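Long-range contacts in DegV family protein (Thermus thermophilus, PDB 2DT8), which binds fatty acids, with palmitic acid held in this structure, and also binds a zinc ion: residues Phe157-Leu162 and Leu184-Thr189; Lys206-Ile211 and Ala239-Glu244. All blocks are in the same frame, centred on the assembly; numbering follows the deposited sequence.

Contact 1 (Phe157-Leu162 and Leu184-Thr189); sequences FSVATL and LKPVLT. With PLM (palmitic acid), chain C.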
loop_
_atom_site.group_PDB
_atom_site.type_symbol
_atom_site.label_atom_id
_atom_site.label_comp_id
_atom_site.label_asym_id
_atom_site.label_seq_id
_atom_site.Cartn_x
_atom_site.Cartn_y
_atom_site.Cartn_z
ATOM N N PHE A 157 10.054 3.262 -4.660
ATOM C CA PHE A 157 9.212 3.493 -5.824
ATOM C C PHE A 157 9.633 4.765 -6.531
ATOM O O PHE A 157 10.344 5.603 -5.972
ATOM C CB PHE A 157 7.711 3.554 -5.465
ATOM C CG PHE A 157 7.301 4.750 -4.639
ATOM C CD1 PHE A 157 7.520 4.783 -3.258
ATOM C CD2 PHE A 157 6.636 5.822 -5.232
ATOM C CE1 PHE A 157 7.069 5.864 -2.486
ATOM C CE2 PHE A 157 6.183 6.907 -4.470
ATOM C CZ PHE A 157 6.402 6.929 -3.087
ATOM N N SER A 158 9.233 4.873 -7.793
ATOM C CA SER A 158 9.502 6.066 -8.584
ATOM C C SER A 158 8.164 6.502 -9.177
ATOM O O SER A 158 7.194 5.731 -9.187
ATOM C CB SER A 158 10.511 5.762 -9.691
ATOM O OG SER A 158 10.928 6.951 -10.347
ATOM N N VAL A 159 8.114 7.748 -9.648
ATOM C CA VAL A 159 6.908 8.335 -10.230
ATOM C C VAL A 159 7.305 9.198 -11.422
ATOM O O VAL A 159 8.440 9.668 -11.496
ATOM C CB VAL A 159 6.167 9.232 -9.204
ATOM C CG1 VAL A 159 5.616 8.387 -8.068
ATOM C CG2 VAL A 159 7.119 10.285 -8.634
ATOM N N ALA A 160 6.381 9.406 -12.354
ATOM C CA ALA A 160 6.680 10.225 -13.528
ATOM C C ALA A 160 6.816 11.690 -13.139
ATOM O O ALA A 160 7.608 12.422 -13.728
ATOM C CB ALA A 160 5.571 10.070 -14.576
ATOM N N THR A 161 6.034 12.113 -12.150
ATOM C CA THR A 161 6.057 13.494 -11.686
ATOM C C THR A 161 5.737 13.543 -10.206
ATOM O O THR A 161 5.086 12.644 -9.672
ATOM C CB THR A 161 5.004 14.369 -12.421
ATOM O OG1 THR A 161 4.988 15.679 -11.840
ATOM C CG2 THR A 161 3.598 13.775 -12.283
ATOM N N LEU A 162 6.213 14.588 -9.542
ATOM C CA LEU A 162 5.925 14.753 -8.128
ATOM C C LEU A 162 4.650 15.585 -7.946
ATOM O O LEU A 162 4.210 15.819 -6.828
ATOM C CB LEU A 162 7.091 15.470 -7.428
ATOM C CG LEU A 162 8.439 14.749 -7.381
ATOM C CD1 LEU A 162 9.472 15.673 -6.748
ATOM C CD2 LEU A 162 8.316 13.466 -6.587
ATOM N N LEU A 184 15.706 14.743 -13.568
ATOM C CA LEU A 184 16.116 13.444 -13.070
ATOM C C LEU A 184 14.941 12.532 -12.582
ATOM O O LEU A 184 13.846 13.067 -12.400
ATOM C CB LEU A 184 17.078 13.565 -11.818
ATOM C CG LEU A 184 18.431 14.229 -12.058
ATOM C CD1 LEU A 184 19.041 14.594 -10.716
ATOM C CD2 LEU A 184 19.327 13.278 -12.829
ATOM N N LYS A 185 15.136 11.221 -12.423
ATOM C CA LYS A 185 14.050 10.342 -11.979
ATOM C C LYS A 185 14.165 10.213 -10.472
ATOM O O LYS A 185 15.233 9.897 -9.960
ATOM C CB LYS A 185 14.153 8.951 -12.612
ATOM C CG LYS A 185 14.243 8.962 -14.131
ATOM C CD LYS A 185 13.122 9.763 -14.786
ATOM C CE LYS A 185 13.310 9.774 -16.300
ATOM N NZ LYS A 185 12.261 10.568 -16.990
ATOM N N PRO A 186 13.070 10.452 -9.739
ATOM C CA PRO A 186 13.096 10.358 -8.279
ATOM C C PRO A 186 12.908 8.945 -7.753
ATOM O O PRO A 186 12.156 8.158 -8.326
ATOM C CB PRO A 186 11.941 11.259 -7.864
ATOM C CG PRO A 186 10.917 10.961 -8.937
ATOM C CD PRO A 186 11.760 10.938 -10.217
ATOM N N VAL A 187 13.621 8.623 -6.681
ATOM C CA VAL A 187 13.472 7.326 -6.039
ATOM C C VAL A 187 12.989 7.674 -4.642
ATOM O O VAL A 187 13.629 8.444 -3.915
ATOM C CB VAL A 187 14.794 6.549 -5.998
ATOM C CG1 VAL A 187 14.592 5.226 -5.268
ATOM C CG2 VAL A 187 15.269 6.287 -7.431
ATOM N N LEU A 188 11.842 7.121 -4.282
ATOM C CA LEU A 188 11.211 7.429 -3.005
ATOM C C LEU A 188 11.001 6.213 -2.114
ATOM O O LEU A 188 11.078 5.073 -2.565
ATOM C CB LEU A 188 9.851 8.084 -3.273
ATOM C CG LEU A 188 9.872 9.299 -4.211
ATOM C CD1 LEU A 188 8.465 9.862 -4.345
ATOM C CD2 LEU A 188 10.815 10.358 -3.671
ATOM N N THR A 189 10.716 6.474 -0.843
ATOM C CA THR A 189 10.459 5.407 0.124
ATOM C C THR A 189 9.482 5.964 1.157
ATOM O O THR A 189 8.897 7.035 0.959
ATOM C CB THR A 189 11.793 4.943 0.808
ATOM O OG1 THR A 189 11.546 3.803 1.646
ATOM C CG2 THR A 189 12.393 6.062 1.653
HETATM C C1 PLM C . -7.656 9.286 1.747
HETATM O O1 PLM C . -7.698 9.235 3.080
HETATM O O2 PLM C . -8.335 10.099 1.158
HETATM C C2 PLM C . -6.759 8.332 0.984
HETATM C C3 PLM C . -5.342 8.913 0.934
HETATM C C4 PLM C . -4.421 7.995 0.126
HETATM C C5 PLM C . -3.009 8.578 0.130
HETATM C C6 PLM C . -2.045 7.635 -0.588
HETATM C C7 PLM C . -0.666 8.263 -0.601
HETATM C C8 PLM C . 0.347 7.271 -1.120
HETATM C C9 PLM C . 1.741 7.810 -0.805
HETATM C CA PLM C . 2.748 7.223 -1.774
HETATM C CB PLM C . 3.194 5.879 -1.228
HETATM C CC PLM C . 2.637 4.779 -2.114
HETATM C CD PLM C . 3.784 3.918 -2.609
HETATM C CE PLM C . 3.250 2.928 -3.641
HETATM C CF PLM C . 4.413 2.122 -4.238
HETATM C CG PLM C . 4.829 1.021 -3.263
#
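F157 and L188 form an antiparallel hydrogen-bonded pair, and both of its backbone bonds are made. L188 N meets F157 O at 2.7 Å. The return bond, F157 N to L188 O, is longer at 3.0 Å. One residue further on, the next link comes from a side chain: with chi1 -172°, S158 holds OG anti to its own backbone N, and OG donates to P186 O over 2.7 Å, in the carbonyl plane. P186, a proline, has no N-H to offer, but its carbonyl is thus satisfied, while the backbone of S158 bonds to Y273. T189 OG1 is paired with V155 O.

The apolar side of the contact centres on the F157 ring, which lies between L188 and the lipid. L188 CB sits over one face, 3.8 Å from the ring centroid in a CH-pi contact, and L188 CD1 lies 3.7 Å from F157 CE2. Over the opposite face lies CD of the palmitic acid, near the ring centre, and F157 CB touches CF of the palmitic acid at 3.8 Å. With an alanine here in place of F157, L188 CB would probably lose its aromatic partner and a gap would be likely to open beside the lipid tail. Further along, V159 CG2 packs on P186 CG at 3.9 Å, and L162 CD2 reaches L188 CD1 more loosely.

The bridge joins the end of strand 154-158, an outermost strand of the four-stranded sheet, to strand 185-191 of the two-stranded hairpin. V187 pairs on its other side with strand 194-201, and L162 leads into helix 163-168, its side chain resting on F177 and L181.

Contact 2 (Lys206-Ile211 and Ala239-Glu244); sequences KAREEI and AALRQE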
loop_
_atom_site.group_PDB
_atom_site.type_symbol
_atom_site.label_atom_id
_atom_site.label_comp_id
_atom_site.label_asym_id
_atom_site.label_seq_id
_atom_site.Cartn_x
_atom_site.Cartn_y
_atom_site.Cartn_z
ATOM N N LYS A 206 19.048 3.737 -14.572
ATOM C CA LYS A 206 19.872 4.027 -13.414
ATOM C C LYS A 206 19.036 4.047 -12.117
ATOM O O LYS A 206 19.463 3.681 -11.029
ATOM C CB LYS A 206 20.764 5.319 -13.532
ATOM C CG LYS A 206 21.974 5.160 -14.443
ATOM C CD LYS A 206 22.802 6.425 -14.539
ATOM C CE LYS A 206 23.983 6.187 -15.460
ATOM N NZ LYS A 206 24.616 4.879 -15.128
ATOM N N ALA A 207 17.795 4.515 -12.340
ATOM C CA ALA A 207 16.862 4.505 -11.229
ATOM C C ALA A 207 16.604 3.091 -10.684
ATOM O O ALA A 207 16.595 2.840 -9.469
ATOM C CB ALA A 207 15.492 5.125 -11.624
ATOM N N ARG A 208 16.429 2.153 -11.606
ATOM C CA ARG A 208 16.233 0.772 -11.202
ATOM C C ARG A 208 17.481 0.226 -10.510
ATOM O O ARG A 208 17.376 -0.550 -9.553
ATOM C CB ARG A 208 15.874 -0.087 -12.414
ATOM C CG ARG A 208 14.548 0.303 -13.055
ATOM C CD ARG A 208 14.013 -0.819 -13.931
ATOM N NE ARG A 208 15.005 -1.260 -14.906
ATOM C CZ ARG A 208 15.258 -0.636 -16.050
ATOM N NH1 ARG A 208 14.586 0.460 -16.373
ATOM N NH2 ARG A 208 16.189 -1.102 -16.872
ATOM N N GLU A 209 18.659 0.636 -10.977
ATOM C CA GLU A 209 19.907 0.176 -10.378
ATOM C C GLU A 209 20.030 0.659 -8.931
ATOM O O GLU A 209 20.481 -0.056 -8.046
ATOM C CB GLU A 209 21.098 0.579 -11.265
ATOM C CG GLU A 209 20.979 -0.010 -12.675
ATOM C CD GLU A 209 22.134 0.331 -13.605
ATOM O OE1 GLU A 209 22.774 1.385 -13.423
ATOM O OE2 GLU A 209 22.384 -0.459 -14.540
ATOM N N GLU A 210 19.605 1.888 -8.766
ATOM C CA GLU A 210 19.649 2.481 -7.444
ATOM C C GLU A 210 18.641 1.840 -6.488
ATOM O O GLU A 210 18.950 1.503 -5.352
ATOM C CB GLU A 210 19.276 4.033 -7.438
ATOM C CG GLU A 210 18.982 4.703 -6.092
ATOM C CD GLU A 210 20.094 4.515 -5.066
ATOM O OE1 GLU A 210 21.280 4.492 -5.462
ATOM O OE2 GLU A 210 19.782 4.406 -3.858
ATOM N N ILE A 211 17.598 1.324 -7.058
ATOM C CA ILE A 211 16.595 0.692 -6.225
ATOM C C ILE A 211 17.105 -0.722 -5.843
ATOM O O ILE A 211 17.011 -1.165 -4.696
ATOM C CB ILE A 211 15.172 0.469 -6.949
ATOM C CG1 ILE A 211 14.443 1.814 -7.032
ATOM C CG2 ILE A 211 14.306 -0.576 -6.231
ATOM C CD1 ILE A 211 13.190 1.770 -7.894
ATOM N N ALA A 239 8.130 -4.394 -14.695
ATOM C CA ALA A 239 8.490 -5.729 -15.153
ATOM C C ALA A 239 10.003 -5.882 -15.188
ATOM O O ALA A 239 10.539 -6.907 -14.769
ATOM C CB ALA A 239 7.897 -6.004 -16.538
ATOM N N ALA A 240 10.693 -4.862 -15.689
ATOM C CA ALA A 240 12.148 -4.905 -15.758
ATOM C C ALA A 240 12.733 -4.956 -14.349
ATOM O O ALA A 240 13.731 -5.636 -14.091
ATOM C CB ALA A 240 12.671 -3.687 -16.494
ATOM N N LEU A 241 12.103 -4.226 -13.438
ATOM C CA LEU A 241 12.549 -4.179 -12.056
ATOM C C LEU A 241 12.371 -5.553 -11.400
ATOM O O LEU A 241 13.267 -6.038 -10.708
ATOM C CB LEU A 241 11.753 -3.104 -11.303
ATOM C CG LEU A 241 12.141 -2.818 -9.853
ATOM C CD1 LEU A 241 13.590 -2.344 -9.796
ATOM C CD2 LEU A 241 11.211 -1.746 -9.274
ATOM N N ARG A 242 11.220 -6.183 -11.628
ATOM C CA ARG A 242 10.947 -7.499 -11.056
ATOM C C ARG A 242 11.921 -8.537 -11.613
ATOM O O ARG A 242 12.370 -9.425 -10.892
ATOM C CB ARG A 242 9.505 -7.925 -11.359
ATOM C CG ARG A 242 9.121 -9.301 -10.820
ATOM C CD ARG A 242 7.648 -9.579 -11.089
ATOM N NE ARG A 242 7.199 -10.875 -10.584
ATOM C CZ ARG A 242 7.165 -11.995 -11.302
ATOM N NH1 ARG A 242 7.556 -11.992 -12.568
ATOM N NH2 ARG A 242 6.734 -13.121 -10.751
ATOM N N GLN A 243 12.241 -8.423 -12.896
ATOM C CA GLN A 243 13.166 -9.357 -13.530
ATOM C C GLN A 243 14.558 -9.223 -12.915
ATOM O O GLN A 243 15.222 -10.227 -12.620
ATOM C CB GLN A 243 13.212 -9.099 -15.042
ATOM C CG GLN A 243 11.919 -9.514 -15.757
ATOM C CD GLN A 243 11.710 -8.814 -17.091
ATOM O OE1 GLN A 243 10.705 -9.040 -17.768
ATOM N NE2 GLN A 243 12.655 -7.957 -17.474
ATOM N N GLU A 244 15.018 -7.994 -12.733
ATOM C CA GLU A 244 16.298 -7.668 -12.120
ATOM C C GLU A 244 16.321 -8.168 -10.667
ATOM O O GLU A 244 17.234 -8.897 -10.268
ATOM C CB GLU A 244 16.547 -6.154 -12.204
ATOM C CG GLU A 244 16.705 -5.659 -13.663
ATOM C CD GLU A 244 16.923 -4.156 -13.795
ATOM O OE1 GLU A 244 16.048 -3.375 -13.353
ATOM O OE2 GLU A 244 17.972 -3.757 -14.348
#
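R208 and L241 mark the closest backbone approach of two helical segments whose axes pass 10.5 Å apart at a signed crossing angle of -40°; their CA atoms are 6.2 Å apart.

R208 carries the polar part of this interface. Its side chain bends at chi3, which brings NE round to the neighbouring helix, where it donates to E244 OE1 at 2.8 Å in a salt bridge. The N-H...O angle of 146° shows a bent bond. OE1 lies almost in the guanidinium plane, yet NE comes to it from above the carboxylate, the two planes being 43° apart. This is therefore a single-bond salt bridge through NE, not a flat two-pronged pairing. A240 CB lies over one guanidinium face, offset toward its rim, 3.7 Å from NE of R208, and NH1 forms a second salt bridge with E204. The positive charge of R208 probably offsets that of the E204 and E244 carboxylates.

Beneath this polar layer the contact is apolar. L241, with CG anti to its backbone N, sends CD1 to I211 CG2 at 4.0 Å, and the same methyl approaches R208 CB at 4.1 Å. I211 rests on F275, while L241 reaches both Y273 and F275 of strand 273-279.

Two helices running in the same general sense, packed side by side on a sheet through apolar residues, are characteristic of layered alpha/beta architecture; the R208-E244 bridge is this protein's own detail. Here helices 204-219 and 236-247 cover one face of the four-stranded mixed sheet, with strand 225-231 linking them along the chain.

Following the chain from the N terminus, strand 154-158 passes through helix 163-168 to strand 185-191, and contact 1 closes this loop of 21 intervening residues. The hairpin with strand 194-201 then leads into helix 204-219. Contact 2 closes a second loop, of 27 residues, running through strand 225-231 to helix 236-247. The two are in series, neither nested nor crossed. Their centres lie 13 Å apart and they touch: V187 CG1 packs on I211 CG1 at 3.8 Å, and K185 CB approaches A207 CB. Hairpin, helix pair and the four-stranded sheet, in which strand 154-158 neighbours 273-279, are thereby joined.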